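Local atomic coordinates of pectinesterase (Sitophilus oryzae, PDB entry 4PMH), a protein that probably catalyses the hydrolysis of methyl esters in pectin, releasing methanol and helping the rice weevil to digest plant cell walls. Residues S294-S299 against G305-G310; S339-N344 against L348-Y353; F255-D260 against N354-Y359. All coordinates share one frame; numbering follows the deposited sequence.

Interaction 1: S294-S299 against G305-G310; sequences SGVSSS and GTSPNG
Pro308 and Ser294 make the main contact here, with Val296 and Ser307 beside them. The pyrrolidine ring of Pro308 can be followed atom by atom. CB lies at the margin, 4.2 Å from Ser294 OG. CG makes the closest approach: it sits 3.3 Å from the backbone O of Ser294 and 3.5 Å from its OG, so the same serine touches it with two oxygens. CD is 3.5 Å from Ser294 O and also meets the methyl CG2 of Val296 at 4.0 Å. The ring packs against a carbonyl, a hydroxyl and a methyl group by van der Waals contact alone.

The hydroxyl of Ser294 has its polar partner elsewhere, in a hydrogen bond with the carboxylate atom Asp258 OD2. A chi1 of 38° tucks OG between the backbone N and the carbonyl carbon. Val296 presents one branch. With CG1 anti to the backbone N (chi1 178°), CG2 lies beside that N and comes within 3.8 Å of Ser307 CB. Ser307 OG is as near to this methyl, but its hydrogen bond is with Val303 N. The contact is small, burying 139 Å² over both sides.

Both segments belong to the long connection between strands 286-290 and 311-315, which the contact folds back on itself. Ser294 lies beside Trp292, a substrate-binding residue by similarity. The arrangement fits a loop projecting from a right-handed parallel beta-helix, the pectinesterase fold, beside its probable substrate cleft.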
ATOM      1  N   SER A 294     -12.782   5.285  -7.151  1.00 15.53           N
ATOM      2  CA  SER A 294     -12.609   4.395  -8.327  1.00 16.90           C
ATOM      3  C   SER A 294     -13.926   4.122  -9.044  1.00 17.35           C
ATOM      4  O   SER A 294     -14.942   3.812  -8.419  1.00 17.87           O
ATOM      5  CB  SER A 294     -11.934   3.058  -7.981  1.00 17.39           C
ATOM      6  OG  SER A 294     -12.365   2.554  -6.738  1.00 19.92           O
ATOM      7  N   GLY A 295     -13.889   4.280 -10.363  1.00 18.19           N
ATOM      8  CA  GLY A 295     -15.050   4.062 -11.220  1.00 19.33           C
ATOM      9  C   GLY A 295     -16.100   5.150 -11.180  1.00 20.54           C
ATOM     10  O   GLY A 295     -17.167   4.985 -11.756  1.00 20.84           O
ATOM     11  N   VAL A 296     -15.805   6.268 -10.508  1.00 21.74           N
ATOM     12  CA  VAL A 296     -16.729   7.398 -10.414  1.00 22.04           C
ATOM     13  C   VAL A 296     -16.262   8.486 -11.351  1.00 23.28           C
ATOM     14  O   VAL A 296     -15.178   9.040 -11.174  1.00 21.88           O
ATOM     15  CB  VAL A 296     -16.804   7.969  -8.988  1.00 21.65           C
ATOM     16  CG1 VAL A 296     -17.751   9.183  -8.947  1.00 21.42           C
ATOM     17  CG2 VAL A 296     -17.237   6.872  -8.015  1.00 21.27           C
ATOM     18  N   SER A 297     -17.112   8.801 -12.325  1.00 24.98           N
ATOM     19  CA  SER A 297     -16.738   9.654 -13.455  1.00 27.51           C
ATOM     20  C   SER A 297     -16.488  11.121 -13.097  1.00 26.07           C
ATOM     21  O   SER A 297     -15.609  11.766 -13.651  1.00 26.15           O
ATOM     22  CB  SER A 297     -17.843   9.610 -14.508  1.00 28.01           C
ATOM     23  OG  SER A 297     -17.319  10.027 -15.750  1.00 32.48           O
ATOM     24  N   SER A 298     -17.312  11.639 -12.205  1.00 26.47           N
ATOM     25  CA  SER A 298     -17.267  13.035 -11.785  1.00 25.75           C
ATOM     26  C   SER A 298     -17.987  13.085 -10.454  1.00 25.70           C
ATOM     27  O   SER A 298     -18.600  12.096 -10.054  1.00 23.90           O
ATOM     28  CB  SER A 298     -17.991  13.927 -12.797  1.00 26.25           C
ATOM     29  OG  SER A 298     -19.373  13.632 -12.805  1.00 26.62           O
ATOM     30  N   SER A 299     -17.950  14.231  -9.784  1.00 26.70           N
ATOM     31  CA  SER A 299     -18.686  14.378  -8.531  1.00 28.35           C
ATOM     32  C   SER A 299     -20.183  14.099  -8.726  1.00 27.64           C
ATOM     33  O   SER A 299     -20.846  13.554  -7.828  1.00 26.88           O
ATOM     34  CB  SER A 299     -18.438  15.754  -7.898  1.00 29.15           C
ATOM     35  OG  SER A 299     -18.535  16.789  -8.852  1.00 32.57           O
ATOM     36  N   GLY A 305     -23.311   5.097  -0.593  1.00 20.15           N
ATOM     37  CA  GLY A 305     -23.696   3.709  -0.301  1.00 20.67           C
ATOM     38  C   GLY A 305     -23.381   2.690  -1.392  1.00 20.42           C
ATOM     39  O   GLY A 305     -23.403   1.488  -1.133  1.00 21.12           O
ATOM     40  N   THR A 306     -23.095   3.159  -2.611  1.00 19.95           N
ATOM     41  CA  THR A 306     -22.742   2.284  -3.724  1.00 20.10           C
ATOM     42  C   THR A 306     -21.311   2.579  -4.217  1.00 20.09           C
ATOM     43  O   THR A 306     -20.506   1.643  -4.371  1.00 21.18           O
ATOM     44  CB  THR A 306     -23.766   2.415  -4.875  1.00 21.61           C
ATOM     45  OG1 THR A 306     -25.068   2.031  -4.406  1.00 22.00           O
ATOM     46  CG2 THR A 306     -23.388   1.548  -6.055  1.00 22.90           C
ATOM     47  N   SER A 307     -21.002   3.858  -4.463  1.00 18.02           N
ATOM     48  CA  SER A 307     -19.653   4.272  -4.852  1.00 17.47           C
ATOM     49  C   SER A 307     -18.659   4.010  -3.718  1.00 16.57           C
ATOM     50  O   SER A 307     -19.064   3.938  -2.562  1.00 15.85           O
ATOM     51  CB  SER A 307     -19.616   5.737  -5.260  1.00 17.15           C
ATOM     52  OG  SER A 307     -20.561   6.018  -6.282  1.00 17.20           O
ATOM     53  N   PRO A 308     -17.361   3.842  -4.050  1.00 16.47           N
ATOM     54  CA  PRO A 308     -16.362   3.693  -2.996  1.00 15.84           C
ATOM     55  C   PRO A 308     -16.384   4.903  -2.096  1.00 15.02           C
ATOM     56  O   PRO A 308     -16.729   6.005  -2.549  1.00 14.47           O
ATOM     57  CB  PRO A 308     -15.027   3.667  -3.749  1.00 16.44           C
ATOM     58  CG  PRO A 308     -15.346   3.385  -5.166  1.00 17.22           C
ATOM     59  CD  PRO A 308     -16.759   3.831  -5.399  1.00 16.93           C
ATOM     60  N   ASN A 309     -16.053   4.705  -0.829  1.00 13.93           N
ATOM     61  CA  ASN A 309     -15.891   5.824   0.056  1.00 13.65           C
ATOM     62  C   ASN A 309     -14.781   5.523   1.041  1.00 12.53           C
ATOM     63  O   ASN A 309     -15.001   4.942   2.120  1.00 12.34           O
ATOM     64  CB  ASN A 309     -17.216   6.185   0.737  1.00 14.17           C
ATOM     65  CG  ASN A 309     -17.175   7.540   1.416  1.00 14.79           C
ATOM     66  OD1 ASN A 309     -16.460   8.476   0.998  1.00 13.72           O
ATOM     67  ND2 ASN A 309     -17.946   7.648   2.492  1.00 15.88           N
ATOM     68  N   GLY A 310     -13.570   5.909   0.628  1.00 11.68           N
ATOM     69  CA  GLY A 310     -12.332   5.547   1.331  1.00 10.95           C
ATOM     70  C   GLY A 310     -12.373   5.744   2.837  1.00 10.52           C
ATOM     71  O   GLY A 310     -12.799   6.791   3.319  1.00 10.10           O
TER

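Interaction 2: S339-N344 against L348-Y353; sequences SGNNAN and LNNDNY
The phenol ring of Tyr353 carries the Asn341 side chain over one face. CB of Asn341 is 3.8 Å from the ring centroid and 14° off the ring normal, a CH-pi contact. The amide is stacked beyond it, its plane 28° from that of the ring, and ND2 comes to 3.6 Å from Tyr353 CE2. In the ring plane, at the edge, lie the backbone O of Ser339 and CG of Asn350. Ser339 OG approaches obliquely, 3.2 Å from Tyr353 CD1; a chi1 of -172° swings it to the ring.

The two segments belong to the loop that leads into strand 355-359, the last strand of the long parallel sheet of the beta-helix. Neither segment is regular strand, and across the contact the meeting is mainly between side chains. Each segment contains an Asx turn. Asn341 OD1 accepts from Ala343 N at 3.1 Å, which helps to hold the amide in its rotation. Asn350 OD1 is gripped twice, by Asn352 N at 2.8 Å and by Asn352 ND2 at 2.9 Å. A water may also link the segments: it donates to Asn352 O, but its 2.5 Å distance to Ser339 OG is unusually short.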
ATOM      1  N   SER A 339     -15.593  16.392   2.538  1.00 16.68           N
ATOM      2  CA  SER A 339     -16.584  16.815   3.532  1.00 17.47           C
ATOM      3  C   SER A 339     -16.425  16.006   4.830  1.00 16.50           C
ATOM      4  O   SER A 339     -16.607  14.788   4.844  1.00 15.51           O
ATOM      5  CB  SER A 339     -17.997  16.662   2.967  1.00 18.70           C
ATOM      6  OG  SER A 339     -18.987  17.224   3.832  1.00 21.61           O
ATOM      7  N   GLY A 340     -16.084  16.695   5.909  1.00 15.45           N
ATOM      8  CA  GLY A 340     -15.894  16.051   7.218  1.00 15.15           C
ATOM      9  C   GLY A 340     -17.108  16.277   8.104  1.00 14.89           C
ATOM     10  O   GLY A 340     -17.686  17.368   8.146  1.00 15.08           O
ATOM     11  N   ASN A 341     -17.497  15.231   8.811  1.00 14.78           N
ATOM     12  CA  ASN A 341     -18.627  15.289   9.700  1.00 15.92           C
ATOM     13  C   ASN A 341     -18.142  15.477  11.126  1.00 15.81           C
ATOM     14  O   ASN A 341     -17.646  14.553  11.772  1.00 15.22           O
ATOM     15  CB  ASN A 341     -19.472  14.007   9.594  1.00 16.95           C
ATOM     16  CG  ASN A 341     -20.793  14.129  10.329  1.00 17.49           C
ATOM     17  OD1 ASN A 341     -21.025  15.116  11.038  1.00 17.35           O
ATOM     18  ND2 ASN A 341     -21.676  13.148  10.141  1.00 18.10           N
ATOM     19  N   ASN A 342     -18.269  16.699  11.604  1.00 16.62           N
ATOM     20  CA  ASN A 342     -17.853  17.016  12.961  1.00 17.63           C
ATOM     21  C   ASN A 342     -19.016  17.213  13.939  1.00 17.13           C
ATOM     22  O   ASN A 342     -18.845  17.906  14.940  1.00 16.47           O
ATOM     23  CB  ASN A 342     -16.934  18.248  12.970  1.00 18.49           C
ATOM     24  CG  ASN A 342     -17.677  19.541  12.660  1.00 20.31           C
ATOM     25  OD1 ASN A 342     -18.522  19.579  11.773  1.00 22.28           O
ATOM     26  ND2 ASN A 342     -17.354  20.605  13.383  1.00 21.24           N
ATOM     27  N   ALA A 343     -20.172  16.610  13.657  1.00 16.81           N
ATOM     28  CA  ALA A 343     -21.290  16.656  14.587  1.00 18.23           C
ATOM     29  C   ALA A 343     -20.953  15.847  15.813  1.00 19.82           C
ATOM     30  O   ALA A 343     -20.266  14.835  15.715  1.00 19.88           O
ATOM     31  CB  ALA A 343     -22.546  16.105  13.948  1.00 18.49           C
ATOM     32  N   ASN A 344     -21.454  16.277  16.967  1.00 21.28           N
ATOM     33  CA  ASN A 344     -21.140  15.594  18.215  1.00 24.61           C
ATOM     34  C   ASN A 344     -21.716  14.201  18.196  1.00 22.76           C
ATOM     35  O   ASN A 344     -21.077  13.272  18.673  1.00 25.10           O
ATOM     36  CB  ASN A 344     -21.640  16.371  19.439  1.00 28.08           C
ATOM     37  CG  ASN A 344     -20.984  17.737  19.567  1.00 32.14           C
ATOM     38  OD1 ASN A 344     -19.962  17.905  20.253  1.00 36.63           O
ATOM     39  ND2 ASN A 344     -21.566  18.729  18.901  1.00 35.06           N
ATOM     40  N   LEU A 348     -20.099   7.135  11.825  1.00 14.01           N
ATOM     41  CA  LEU A 348     -18.782   7.200  11.181  1.00 14.81           C
ATOM     42  C   LEU A 348     -18.745   6.436   9.853  1.00 14.73           C
ATOM     43  O   LEU A 348     -17.779   6.552   9.082  1.00 14.54           O
ATOM     44  CB  LEU A 348     -17.688   6.684  12.122  1.00 15.04           C
ATOM     45  CG  LEU A 348     -17.519   7.442  13.453  1.00 15.28           C
ATOM     46  CD1 LEU A 348     -16.638   6.632  14.382  1.00 15.82           C
ATOM     47  CD2 LEU A 348     -16.935   8.831  13.256  1.00 15.35           C
ATOM     48  N   ASN A 349     -19.798   5.675   9.573  1.00 14.87           N
ATOM     49  CA  ASN A 349     -19.937   4.982   8.293  1.00 16.32           C
ATOM     50  C   ASN A 349     -20.886   5.656   7.304  1.00 17.79           C
ATOM     51  O   ASN A 349     -21.200   5.097   6.263  1.00 17.70           O
ATOM     52  CB  ASN A 349     -20.344   3.538   8.545  1.00 16.00           C
ATOM     53  CG  ASN A 349     -19.208   2.733   9.136  1.00 16.70           C
ATOM     54  OD1 ASN A 349     -18.088   2.771   8.623  1.00 16.70           O
ATOM     55  ND2 ASN A 349     -19.474   2.005  10.210  1.00 17.15           N
ATOM     56  N   ASN A 350     -21.321   6.864   7.629  1.00 18.93           N
ATOM     57  CA  ASN A 350     -22.183   7.657   6.745  1.00 20.23           C
ATOM     58  C   ASN A 350     -21.431   7.956   5.454  1.00 19.43           C
ATOM     59  O   ASN A 350     -20.276   8.369   5.495  1.00 19.46           O
ATOM     60  CB  ASN A 350     -22.525   8.950   7.476  1.00 21.22           C
ATOM     61  CG  ASN A 350     -23.532   9.828   6.738  1.00 23.78           C
ATOM     62  OD1 ASN A 350     -23.614   9.834   5.518  1.00 25.34           O
ATOM     63  ND2 ASN A 350     -24.269  10.638   7.511  1.00 25.97           N
ATOM     64  N   ASP A 351     -22.092   7.782   4.320  1.00 19.18           N
ATOM     65  CA  ASP A 351     -21.446   7.947   3.008  1.00 19.04           C
ATOM     66  C   ASP A 351     -21.780   9.252   2.320  1.00 19.48           C
ATOM     67  O   ASP A 351     -21.417   9.473   1.164  1.00 19.62           O
ATOM     68  CB  ASP A 351     -21.797   6.768   2.107  1.00 19.53           C
ATOM     69  CG  ASP A 351     -21.196   5.476   2.608  1.00 20.26           C
ATOM     70  OD1 ASP A 351     -19.975   5.464   2.900  1.00 19.71           O
ATOM     71  OD2 ASP A 351     -21.941   4.475   2.721  1.00 20.98           O
ATOM     72  N   ASN A 352     -22.456  10.134   3.031  1.00 19.69           N
ATOM     73  CA  ASN A 352     -22.633  11.495   2.562  1.00 20.12           C
ATOM     74  C   ASN A 352     -21.464  12.380   2.941  1.00 19.78           C
ATOM     75  O   ASN A 352     -21.380  13.524   2.489  1.00 20.14           O
ATOM     76  CB  ASN A 352     -23.940  12.049   3.101  1.00 20.59           C
ATOM     77  CG  ASN A 352     -25.107  11.227   2.646  1.00 21.66           C
ATOM     78  OD1 ASN A 352     -25.519  11.320   1.495  1.00 22.36           O
ATOM     79  ND2 ASN A 352     -25.597  10.356   3.517  1.00 22.53           N
ATOM     80  N   TYR A 353     -20.574  11.842   3.778  1.00 18.13           N
ATOM     81  CA  TYR A 353     -19.329  12.485   4.128  1.00 17.69           C
ATOM     82  C   TYR A 353     -18.185  11.504   3.879  1.00 16.29           C
ATOM     83  O   TYR A 353     -18.408  10.293   3.752  1.00 14.63           O
ATOM     84  CB  TYR A 353     -19.320  12.828   5.612  1.00 18.76           C
ATOM     85  CG  TYR A 353     -20.411  13.781   6.026  1.00 19.20           C
ATOM     86  CD1 TYR A 353     -20.201  15.153   5.998  1.00 20.19           C
ATOM     87  CD2 TYR A 353     -21.644  13.306   6.466  1.00 20.34           C
ATOM     88  CE1 TYR A 353     -21.199  16.033   6.376  1.00 20.97           C
ATOM     89  CE2 TYR A 353     -22.655  14.181   6.859  1.00 20.69           C
ATOM     90  CZ  TYR A 353     -22.427  15.539   6.803  1.00 21.26           C
ATOM     91  OH  TYR A 353     -23.409  16.425   7.178  1.00 22.97           O
TER
HETATM   92  O   HOH W   1     -21.269  16.682   2.889  1.00 24.91           O

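Interaction 3: F255-D260 against N354-Y359; sequences FAPDTD and NRFWEY
Arg355 and Asp260 form the polar contact, and Pro257 meets Phe356 in the apolar one. Arg355 NH1 donates to the backbone O of Asp260. This hydrogen bond is long, 3.3 Å, and bent, 138° at the hydrogen. The donor stands 49° out of the carbonyl plane, so it approaches from above. The acceptor lies at the edge of the guanidinium, near its plane. The Arg355 chain bends at chi2 and chi3, which turns NH1 toward the 255-260 segment. The same group has further partners: NH1 bonds to Asn309 O, and NH2 to Lys263 O and Asn349 OD1. One buried cation therefore ties several loops together. An alanine here would probably leave the carbonyls of Asp260, Asn309 and Lys263 without this donor and open a gap between the loops. The carboxylate of Asp260 makes no salt bridge to Arg355: OD1 lies 6.8 Å from NH1, and it accepts from His262 N.

The remaining contacts are van der Waals. Thr259 CG2 lies 3.9 Å from Arg355 NH1, while Thr259 OG1 is engaged with Gln311 N. Pro257 CG comes to 4.0 Å from Phe356 CE1, meeting the ring obliquely. Asn354 CB sits over one face of the same ring, 4.1 Å above its plane.

Strand 252-257 and strand 355-359 belong to different parallel sheets. Pro257 and Phe356 lie near Trp292 and Arg290, substrate-binding residues by similarity. Such apolar packing between sheets, with an arginine bridging the adjoining loops, fits the end region of a right-handed parallel beta-helix next to its probable substrate cleft.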
ATOM      1  N   PHE A 255      -2.423   9.077   1.514  1.00 12.57           N
ATOM      2  CA  PHE A 255      -3.380   7.987   1.385  1.00 12.49           C
ATOM      3  C   PHE A 255      -4.475   8.273   0.366  1.00 12.63           C
ATOM      4  O   PHE A 255      -5.013   9.376   0.319  1.00 13.35           O
ATOM      5  CB  PHE A 255      -4.029   7.686   2.739  1.00 12.73           C
ATOM      6  CG  PHE A 255      -3.045   7.286   3.803  1.00 12.82           C
ATOM      7  CD1 PHE A 255      -2.584   5.995   3.889  1.00 13.45           C
ATOM      8  CD2 PHE A 255      -2.561   8.220   4.704  1.00 13.56           C
ATOM      9  CE1 PHE A 255      -1.663   5.627   4.863  1.00 13.35           C
ATOM     10  CE2 PHE A 255      -1.648   7.870   5.687  1.00 13.11           C
ATOM     11  CZ  PHE A 255      -1.196   6.575   5.763  1.00 13.31           C
ATOM     12  N   ALA A 256      -4.804   7.264  -0.441  1.00 12.19           N
ATOM     13  CA  ALA A 256      -5.921   7.329  -1.377  1.00 11.99           C
ATOM     14  C   ALA A 256      -6.720   6.026  -1.334  1.00 11.77           C
ATOM     15  O   ALA A 256      -6.671   5.232  -2.252  1.00 11.80           O
ATOM     16  CB  ALA A 256      -5.452   7.645  -2.802  1.00 11.92           C
ATOM     17  N   PRO A 257      -7.509   5.823  -0.261  1.00 11.90           N
ATOM     18  CA  PRO A 257      -8.345   4.619  -0.186  1.00 11.84           C
ATOM     19  C   PRO A 257      -9.600   4.656  -1.043  1.00 11.66           C
ATOM     20  O   PRO A 257     -10.217   5.720  -1.195  1.00 10.90           O
ATOM     21  CB  PRO A 257      -8.710   4.522   1.311  1.00 11.82           C
ATOM     22  CG  PRO A 257      -8.259   5.797   1.934  1.00 12.06           C
ATOM     23  CD  PRO A 257      -7.748   6.730   0.873  1.00 11.94           C
ATOM     24  N   ASP A 258      -9.948   3.497  -1.623  1.00 11.91           N
ATOM     25  CA  ASP A 258     -11.213   3.324  -2.350  1.00 12.45           C
ATOM     26  C   ASP A 258     -12.070   2.265  -1.657  1.00 13.01           C
ATOM     27  O   ASP A 258     -12.851   1.534  -2.282  1.00 13.48           O
ATOM     28  CB  ASP A 258     -10.971   3.019  -3.844  1.00 13.05           C
ATOM     29  CG  ASP A 258     -10.517   1.591  -4.125  1.00 13.54           C
ATOM     30  OD1 ASP A 258      -9.874   0.942  -3.275  1.00 11.91           O
ATOM     31  OD2 ASP A 258     -10.766   1.148  -5.278  1.00 14.61           O
ATOM     32  N   THR A 259     -11.940   2.226  -0.338  1.00 13.42           N
ATOM     33  CA  THR A 259     -12.693   1.311   0.495  1.00 13.83           C
ATOM     34  C   THR A 259     -14.169   1.266   0.123  1.00 13.58           C
ATOM     35  O   THR A 259     -14.838   2.304   0.017  1.00 13.79           O
ATOM     36  CB  THR A 259     -12.614   1.739   1.970  1.00 13.77           C
ATOM     37  OG1 THR A 259     -11.291   2.208   2.278  1.00 12.88           O
ATOM     38  CG2 THR A 259     -13.001   0.580   2.858  1.00 14.22           C
ATOM     39  N   ASP A 260     -14.668   0.056  -0.074  1.00 14.79           N
ATOM     40  CA  ASP A 260     -16.100  -0.178  -0.310  1.00 15.35           C
ATOM     41  C   ASP A 260     -16.948   0.436   0.826  1.00 15.65           C
ATOM     42  O   ASP A 260     -16.602   0.263   1.995  1.00 13.98           O
ATOM     43  CB  ASP A 260     -16.359  -1.699  -0.434  1.00 16.20           C
ATOM     44  CG  ASP A 260     -17.783  -2.037  -0.882  1.00 16.44           C
ATOM     45  OD1 ASP A 260     -18.733  -1.879  -0.076  1.00 17.16           O
ATOM     46  OD2 ASP A 260     -17.947  -2.507  -2.028  1.00 16.99           O
ATOM     47  N   ASN A 354     -16.965  12.032   3.850  1.00 14.96           N
ATOM     48  CA  ASN A 354     -15.790  11.193   3.821  1.00 13.98           C
ATOM     49  C   ASN A 354     -15.626  10.450   5.137  1.00 13.95           C
ATOM     50  O   ASN A 354     -16.299  10.757   6.129  1.00 12.90           O
ATOM     51  CB  ASN A 354     -14.568  12.008   3.488  1.00 14.33           C
ATOM     52  CG  ASN A 354     -14.588  12.487   2.063  1.00 15.11           C
ATOM     53  OD1 ASN A 354     -15.032  13.607   1.788  1.00 15.27           O
ATOM     54  ND2 ASN A 354     -14.188  11.613   1.133  1.00 14.96           N
ATOM     55  N   ARG A 355     -14.758   9.443   5.126  1.00 14.03           N
ATOM     56  CA  ARG A 355     -14.519   8.618   6.313  1.00 14.16           C
ATOM     57  C   ARG A 355     -13.050   8.649   6.685  1.00 13.37           C
ATOM     58  O   ARG A 355     -12.414   7.604   6.903  1.00 13.17           O
ATOM     59  CB  ARG A 355     -14.985   7.157   6.109  1.00 15.31           C
ATOM     60  CG  ARG A 355     -16.366   6.964   5.466  1.00 16.91           C
ATOM     61  CD  ARG A 355     -16.351   5.736   4.521  1.00 17.92           C
ATOM     62  NE  ARG A 355     -16.603   4.593   5.327  1.00 18.51           N
ATOM     63  CZ  ARG A 355     -16.433   3.323   5.012  1.00 16.48           C
ATOM     64  NH1 ARG A 355     -15.979   2.903   3.829  1.00 16.51           N
ATOM     65  NH2 ARG A 355     -16.747   2.460   5.962  1.00 15.72           N
ATOM     66  N   PHE A 356     -12.512   9.855   6.784  1.00 12.57           N
ATOM     67  CA  PHE A 356     -11.153  10.068   7.226  1.00 12.40           C
ATOM     68  C   PHE A 356     -11.185  10.650   8.631  1.00 12.43           C
ATOM     69  O   PHE A 356     -11.803  11.684   8.861  1.00 12.14           O
ATOM     70  CB  PHE A 356     -10.435  11.051   6.299  1.00 12.38           C
ATOM     71  CG  PHE A 356     -10.441  10.661   4.849  1.00 12.44           C
ATOM     72  CD1 PHE A 356     -10.440   9.339   4.456  1.00 12.68           C
ATOM     73  CD2 PHE A 356     -10.434  11.641   3.878  1.00 12.51           C
ATOM     74  CE1 PHE A 356     -10.427   8.994   3.116  1.00 12.89           C
ATOM     75  CE2 PHE A 356     -10.430  11.312   2.534  1.00 12.75           C
ATOM     76  CZ  PHE A 356     -10.429   9.990   2.154  1.00 12.89           C
ATOM     77  N   TRP A 357     -10.542   9.975   9.575  1.00 12.55           N
ATOM     78  CA  TRP A 357     -10.621  10.383  10.976  1.00 12.54           C
ATOM     79  C   TRP A 357      -9.291  10.252  11.683  1.00 12.75           C
ATOM     80  O   TRP A 357      -8.426   9.497  11.266  1.00 12.37           O
ATOM     81  CB  TRP A 357     -11.638   9.526  11.749  1.00 12.49           C
ATOM     82  CG  TRP A 357     -12.895   9.161  10.993  1.00 12.33           C
ATOM     83  CD1 TRP A 357     -13.115   8.018  10.261  1.00 12.50           C
ATOM     84  CD2 TRP A 357     -14.095   9.913  10.928  1.00 12.42           C
ATOM     85  NE1 TRP A 357     -14.375   8.033   9.733  1.00 13.17           N
ATOM     86  CE2 TRP A 357     -15.007   9.182  10.125  1.00 13.04           C
ATOM     87  CE3 TRP A 357     -14.499  11.144  11.457  1.00 12.41           C
ATOM     88  CZ2 TRP A 357     -16.297   9.650   9.832  1.00 12.53           C
ATOM     89  CZ3 TRP A 357     -15.769  11.603  11.165  1.00 12.57           C
ATOM     90  CH2 TRP A 357     -16.659  10.843  10.361  1.00 12.55           C
ATOM     91  N   GLU A 358      -9.154  10.960  12.796  1.00 13.16           N
ATOM     92  CA  GLU A 358      -7.959  10.853  13.620  1.00 13.27           C
ATOM     93  C   GLU A 358      -8.330  10.661  15.081  1.00 13.37           C
ATOM     94  O   GLU A 358      -9.412  11.038  15.481  1.00 12.69           O
ATOM     95  CB  GLU A 358      -7.157  12.121  13.518  1.00 13.44           C
ATOM     96  CG  GLU A 358      -6.549  12.368  12.162  1.00 13.54           C
ATOM     97  CD  GLU A 358      -5.951  13.739  12.124  1.00 13.90           C
ATOM     98  OE1 GLU A 358      -6.586  14.600  11.515  1.00 14.47           O
ATOM     99  OE2 GLU A 358      -4.897  13.966  12.757  1.00 13.28           O
ATOM    100  N   TYR A 359      -7.402  10.139  15.878  1.00 13.61           N
ATOM    101  CA  TYR A 359      -7.591  10.091  17.324  1.00 14.09           C
ATOM    102  C   TYR A 359      -6.232  10.167  17.998  1.00 14.64           C
ATOM    103  O   TYR A 359      -5.391   9.303  17.762  1.00 14.10           O
ATOM    104  CB  TYR A 359      -8.258   8.781  17.757  1.00 14.70           C
ATOM    105  CG  TYR A 359      -8.382   8.643  19.275  1.00 16.32           C
ATOM    106  CD1 TYR A 359      -9.235   9.463  19.987  1.00 16.74           C
ATOM    107  CD2 TYR A 359      -7.663   7.681  19.978  1.00 17.56           C
ATOM    108  CE1 TYR A 359      -9.362   9.353  21.366  1.00 18.25           C
ATOM    109  CE2 TYR A 359      -7.782   7.567  21.370  1.00 18.98           C
ATOM    110  CZ  TYR A 359      -8.626   8.416  22.046  1.00 19.38           C
ATOM    111  OH  TYR A 359      -8.774   8.326  23.425  1.00 23.17           O
TER

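Interaction 3 is the buried contact; interactions 1 and 2 are partly buried and lie farther from the centre of the chain. Both are nested, in series, within the long span of chain that interaction 3 closes. Interaction 3 joins strand 252-257 and the loop after it to strand 355-359 of another sheet, while each of the others folds a single loop on itself. The chemistry differs accordingly: a proline ring against serine oxygens and a valine methyl in interaction 1, an amide on a phenol ring in interaction 2, and a shared guanidinium in interaction 3. Arg355 and Asn309 knit the three together. Asn309 ND2 bonds to Tyr353 O and Asp351 OD1, and Asn309 N to Thr259 O.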